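Local coordinates for putative tetR family transcriptional regulator (Streptomyces coelicolor A3, PDB 2Q24), which probably binds cis-regulatory DNA as a dimeric transcription factor of the TetR family, through an N-terminal helix-turn-helix domain, at residues D18-A23 with E38-E43; A103-A108 with I162-S167. All blocks are in the same frame, centred on the assembly; numbering follows the deposited sequence.

Contact 1 (D18-A23 with E38-E43); sequences DKILAA and ERIARE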
loop_
_atom_site.group_PDB
_atom_site.type_symbol
_atom_site.label_atom_id
_atom_site.label_comp_id
_atom_site.label_asym_id
_atom_site.label_seq_id
_atom_site.Cartn_x
_atom_site.Cartn_y
_atom_site.Cartn_z
ATOM N N ASP B 18 8.189 13.396 -3.184
ATOM C CA ASP B 18 7.501 12.880 -4.367
ATOM C C ASP B 18 8.333 13.182 -5.629
ATOM O O ASP B 18 8.416 12.359 -6.548
ATOM C CB ASP B 18 6.112 13.510 -4.506
ATOM C CG ASP B 18 4.958 12.560 -4.121
ATOM O OD1 ASP B 18 5.168 11.464 -3.537
ATOM O OD2 ASP B 18 3.798 12.942 -4.396
ATOM N N LYS B 19 8.982 14.354 -5.667
ATOM C CA LYS B 19 9.805 14.690 -6.822
ATOM C C LYS B 19 11.013 13.809 -6.977
ATOM O O LYS B 19 11.305 13.345 -8.084
ATOM C CB LYS B 19 10.198 16.177 -6.837
ATOM C CG LYS B 19 9.216 17.010 -7.621
ATOM C CD LYS B 19 9.431 18.495 -7.429
ATOM C CE LYS B 19 10.832 18.913 -7.770
ATOM N NZ LYS B 19 11.009 20.408 -7.806
ATOM N N ILE B 20 11.702 13.563 -5.864
ATOM C CA ILE B 20 12.900 12.746 -5.865
ATOM C C ILE B 20 12.515 11.353 -6.283
ATOM O O ILE B 20 13.174 10.753 -7.146
ATOM C CB ILE B 20 13.588 12.717 -4.459
ATOM C CG1 ILE B 20 14.304 14.051 -4.188
ATOM C CG2 ILE B 20 14.637 11.599 -4.385
ATOM C CD1 ILE B 20 14.804 14.189 -2.716
ATOM N N LEU B 21 11.448 10.837 -5.653
ATOM C CA LEU B 21 11.058 9.448 -5.881
ATOM C C LEU B 21 10.556 9.200 -7.300
ATOM O O LEU B 21 10.896 8.194 -7.902
ATOM C CB LEU B 21 10.048 8.974 -4.823
ATOM C CG LEU B 21 10.627 9.051 -3.396
ATOM C CD1 LEU B 21 9.592 8.567 -2.404
ATOM C CD2 LEU B 21 11.958 8.240 -3.241
ATOM N N ALA B 22 9.799 10.148 -7.851
ATOM C CA ALA B 22 9.354 10.066 -9.242
ATOM C C ALA B 22 10.559 10.048 -10.187
ATOM O O ALA B 22 10.649 9.205 -11.089
ATOM C CB ALA B 22 8.432 11.237 -9.568
ATOM N N ALA B 23 11.499 10.960 -9.951
ATOM C CA ALA B 23 12.753 11.004 -10.718
ATOM C C ALA B 23 13.576 9.713 -10.572
ATOM O O ALA B 23 14.110 9.201 -11.573
ATOM C CB ALA B 23 13.600 12.247 -10.323
ATOM N N GLU B 38 23.456 11.770 -9.036
ATOM C CA GLU B 38 23.453 13.159 -9.545
ATOM C C GLU B 38 22.357 13.418 -10.588
ATOM O O GLU B 38 21.734 14.486 -10.552
ATOM C CB GLU B 38 24.841 13.581 -10.077
ATOM N N ARG B 39 22.100 12.444 -11.488
ATOM C CA ARG B 39 21.028 12.571 -12.492
ATOM C C ARG B 39 19.623 12.620 -11.866
ATOM O O ARG B 39 18.779 13.412 -12.293
ATOM C CB ARG B 39 21.107 11.484 -13.585
ATOM C CG ARG B 39 19.961 11.548 -14.598
ATOM C CD ARG B 39 20.368 11.110 -15.996
ATOM N NE ARG B 39 19.894 9.765 -16.322
ATOM C CZ ARG B 39 18.816 9.501 -17.059
ATOM N NH1 ARG B 39 18.075 10.491 -17.554
ATOM N NH2 ARG B 39 18.468 8.239 -17.296
ATOM N N ILE B 40 19.388 11.774 -10.852
ATOM C CA ILE B 40 18.137 11.751 -10.081
ATOM C C ILE B 40 17.919 13.050 -9.325
ATOM O O ILE B 40 16.840 13.650 -9.409
ATOM C CB ILE B 40 18.068 10.548 -9.072
ATOM C CG1 ILE B 40 18.136 9.228 -9.849
ATOM C CG2 ILE B 40 16.797 10.670 -8.162
ATOM C CD1 ILE B 40 18.292 7.968 -9.012
ATOM N N ALA B 41 18.929 13.468 -8.570
ATOM C CA ALA B 41 18.877 14.754 -7.876
ATOM C C ALA B 41 18.529 15.890 -8.882
ATOM O O ALA B 41 17.670 16.738 -8.606
ATOM C CB ALA B 41 20.212 15.037 -7.182
ATOM N N ARG B 42 19.168 15.854 -10.053
ATOM C CA ARG B 42 19.003 16.893 -11.100
ATOM C C ARG B 42 17.579 16.962 -11.653
ATOM O O ARG B 42 17.010 18.119 -11.870
ATOM C CB ARG B 42 19.995 16.669 -12.249
ATOM C CG ARG B 42 19.683 17.593 -13.511
ATOM C CD ARG B 42 20.899 17.694 -14.416
ATOM N NE ARG B 42 21.832 16.548 -14.289
ATOM C CZ ARG B 42 21.785 15.403 -15.013
ATOM N NH1 ARG B 42 20.824 15.230 -15.927
ATOM N NH2 ARG B 42 22.700 14.457 -14.797
ATOM N N GLU B 43 17.018 15.746 -11.895
ATOM C CA GLU B 43 15.698 15.671 -12.480
ATOM C C GLU B 43 14.658 16.103 -11.448
ATOM O O GLU B 43 13.660 16.745 -11.810
ATOM C CB GLU B 43 15.402 14.256 -12.977
ATOM C CG GLU B 43 16.101 13.924 -14.288
ATOM C CD GLU B 43 15.447 12.741 -15.005
ATOM O OE1 GLU B 43 14.333 12.338 -14.590
ATOM O OE2 GLU B 43 16.039 12.222 -15.983
#
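Ala23 presses its methyl group straight onto helix 37-43, and the closest packing gathers around that one carbon. Its CB lies 3.6 Å from Ile40 O, a backbone carbonyl oxygen, and 3.8 Å from Glu43 CB, one helical turn further on. With so small a residue at the crossing, the axes of segments 18-23 and 38-43 approach to 8.3 Å, at 130° between their N-to-C directions. Ile40 answers through its CG2 branch, which lies anti to the backbone N because CG1 takes the place beside that nitrogen (chi1 -61°); this methyl is 3.8 Å from Ile20 O, and Ile20 CG2 meets Ile40 CG2 more loosely at 4.4 Å. The Glu43 side is polar and less buried. Beyond CG the chain runs out extended, and two arginines share the carboxylate: OE2 pairs with Arg39 NH1 at 3.1 Å, while OE1 forms a salt bridge with Arg26 of helix 17-31. Helices 37-43 and 48-54 form the predicted helix-turn-helix, the second probably the recognition helix as in other TetR proteins; this contact packs the first on helix 17-31. On the buried side Leu61 of helix 58-75 touches both isoleucines, and Leu51 of helix 48-54 covers Ile40.

Contact 2 (A103-A108 with I162-S167); sequences AKLGMA and IALTSS
Every contact across these segments runs through Leu105, which spreads its two methyls over the C-terminal end of helix 152-165 and the turn that follows. With CG anti to the backbone N (chi1 -175°), its isobutyl group is carried out from helix 86-106 and forks between two partners. CD1 meets Leu164 CD2 at 3.9 Å, the two leucine side chains crossing at about a right angle, and CD2 rests 4.1 Å from Ser167 CB. Both leucines are exposed, so this half is a surface patch; the whole buries a modest 113 Å². The polar interactions lie within 162-167 or lead just outside it. Ser167 OG donates to Ala163 O over a short 2.6 Å, tilted 18° from the carbonyl plane, and so fastens the chain back to the last helical turn, where Ser166 has already left helical phi/psi. The same hydroxyl is hydrogen-bonded to Thr102 OG1, which ties the turn to helix 86-106. Ser166 OG bonds to Gln174 of helix 172-185. This is helix-helix packing inside the SbtR-like C-terminal domain, joining the C-terminal ends of helices 86-106 and 152-165; Ala163 continues it inward onto Ile98 and Ala101, while Met107, a selenomethionine, reaches Phe28 of helix 17-31 and Ile62 of helix 58-75.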
loop_
_atom_site.group_PDB
_atom_site.type_symbol
_atom_site.label_atom_id
_atom_site.label_comp_id
_atom_site.label_asym_id
_atom_site.label_seq_id
_atom_site.Cartn_x
_atom_site.Cartn_y
_atom_site.Cartn_z
ATOM N N ALA B 103 7.849 0.112 -15.503
ATOM C CA ALA B 103 8.881 0.629 -14.584
ATOM C C ALA B 103 9.507 -0.474 -13.718
ATOM O O ALA B 103 10.763 -0.578 -13.619
ATOM C CB ALA B 103 8.326 1.765 -13.740
ATOM N N LYS B 104 8.657 -1.338 -13.160
ATOM C CA LYS B 104 9.101 -2.499 -12.374
ATOM C C LYS B 104 10.076 -3.341 -13.194
ATOM O O LYS B 104 11.172 -3.710 -12.721
ATOM C CB LYS B 104 7.892 -3.352 -11.981
ATOM C CG LYS B 104 8.221 -4.460 -10.983
ATOM C CD LYS B 104 6.987 -5.248 -10.655
ATOM C CE LYS B 104 7.260 -6.276 -9.586
ATOM N NZ LYS B 104 8.098 -7.363 -10.112
ATOM N N LEU B 105 9.694 -3.628 -14.443
ATOM C CA LEU B 105 10.551 -4.470 -15.306
ATOM C C LEU B 105 11.851 -3.757 -15.590
ATOM O O LEU B 105 12.910 -4.375 -15.585
ATOM C CB LEU B 105 9.817 -4.832 -16.611
ATOM C CG LEU B 105 10.512 -5.806 -17.578
ATOM C CD1 LEU B 105 10.207 -7.262 -17.147
ATOM C CD2 LEU B 105 9.919 -5.527 -18.928
ATOM N N GLY B 106 11.784 -2.452 -15.853
ATOM C CA GLY B 106 12.982 -1.655 -16.103
ATOM C C GLY B 106 13.913 -1.528 -14.907
ATOM O O GLY B 106 15.133 -1.434 -15.074
HETATM N N MSE B 107 13.344 -1.534 -13.703
HETATM C CA MSE B 107 14.112 -1.436 -12.452
HETATM C C MSE B 107 14.623 -2.780 -11.948
HETATM O O MSE B 107 15.058 -2.874 -10.812
HETATM C CB MSE B 107 13.239 -0.829 -11.354
HETATM C CG MSE B 107 12.991 0.639 -11.511
HETATM SE SE MSE B 107 11.797 1.242 -10.064
HETATM C CE MSE B 107 13.148 1.287 -8.578
ATOM N N ALA B 108 14.538 -3.815 -12.782
ATOM C CA ALA B 108 14.797 -5.195 -12.354
ATOM C C ALA B 108 16.160 -5.338 -11.639
ATOM O O ALA B 108 16.248 -5.931 -10.554
ATOM C CB ALA B 108 14.733 -6.138 -13.567
ATOM N N ILE B 162 0.484 -8.442 -20.112
ATOM C CA ILE B 162 0.586 -7.378 -21.130
ATOM C C ILE B 162 1.888 -6.617 -20.912
ATOM O O ILE B 162 2.595 -6.313 -21.856
ATOM C CB ILE B 162 -0.615 -6.404 -21.038
ATOM C CG1 ILE B 162 -1.882 -7.219 -21.411
ATOM C CG2 ILE B 162 -0.450 -5.184 -22.015
ATOM C CD1 ILE B 162 -3.174 -6.449 -21.280
ATOM N N ALA B 163 2.187 -6.291 -19.665
ATOM C CA ALA B 163 3.496 -5.598 -19.349
ATOM C C ALA B 163 4.720 -6.391 -19.762
ATOM O O ALA B 163 5.702 -5.859 -20.332
ATOM C CB ALA B 163 3.550 -5.261 -17.857
ATOM N N LEU B 164 4.657 -7.707 -19.579
ATOM C CA LEU B 164 5.771 -8.540 -20.005
ATOM C C LEU B 164 5.919 -8.674 -21.515
ATOM O O LEU B 164 7.041 -8.750 -22.010
ATOM C CB LEU B 164 5.668 -9.939 -19.391
ATOM C CG LEU B 164 5.757 -10.010 -17.870
ATOM C CD1 LEU B 164 5.379 -11.430 -17.469
ATOM C CD2 LEU B 164 7.182 -9.680 -17.388
ATOM N N THR B 165 4.818 -8.708 -22.255
ATOM C CA THR B 165 4.930 -8.879 -23.692
ATOM C C THR B 165 5.122 -7.566 -24.443
ATOM O O THR B 165 5.666 -7.557 -25.552
ATOM C CB THR B 165 3.669 -9.556 -24.292
ATOM O OG1 THR B 165 2.526 -8.777 -23.979
ATOM C CG2 THR B 165 3.480 -10.989 -23.736
ATOM N N SER B 166 4.643 -6.467 -23.862
ATOM C CA SER B 166 4.387 -5.274 -24.643
ATOM C C SER B 166 4.910 -3.981 -24.024
ATOM O O SER B 166 4.294 -2.943 -24.203
ATOM C CB SER B 166 2.873 -5.173 -24.925
ATOM O OG SER B 166 2.409 -6.408 -25.459
ATOM N N SER B 167 6.071 -4.065 -23.374
ATOM C CA SER B 167 6.669 -2.929 -22.658
ATOM C C SER B 167 7.574 -2.013 -23.466
ATOM O O SER B 167 7.807 -0.880 -23.044
ATOM C CB SER B 167 7.434 -3.413 -21.423
ATOM O OG SER B 167 6.534 -3.447 -20.348
#

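Overall arrangement
From the N terminus, helix 17-31 leads through a short connection into helix 37-43, and contact 1 closes that 14-residue excursion within the putative DNA-binding domain. The chain then passes through helices 48-54, 58-75 and 77-83 to helix 86-106, where contact 2 opens; it closes 53 residues later, after helices 108-116 and 125-142 and most of 152-165, within the C-terminal domain. The two loops follow in series, neither nested nor crossed. Contacts 1 and 2 do not touch: their centres are 21 Å apart. Helix 17-31, which carries half of contact 1, and helix 58-75 also pack on segment 103-108, joining the DNA-binding region to the C-terminal helices.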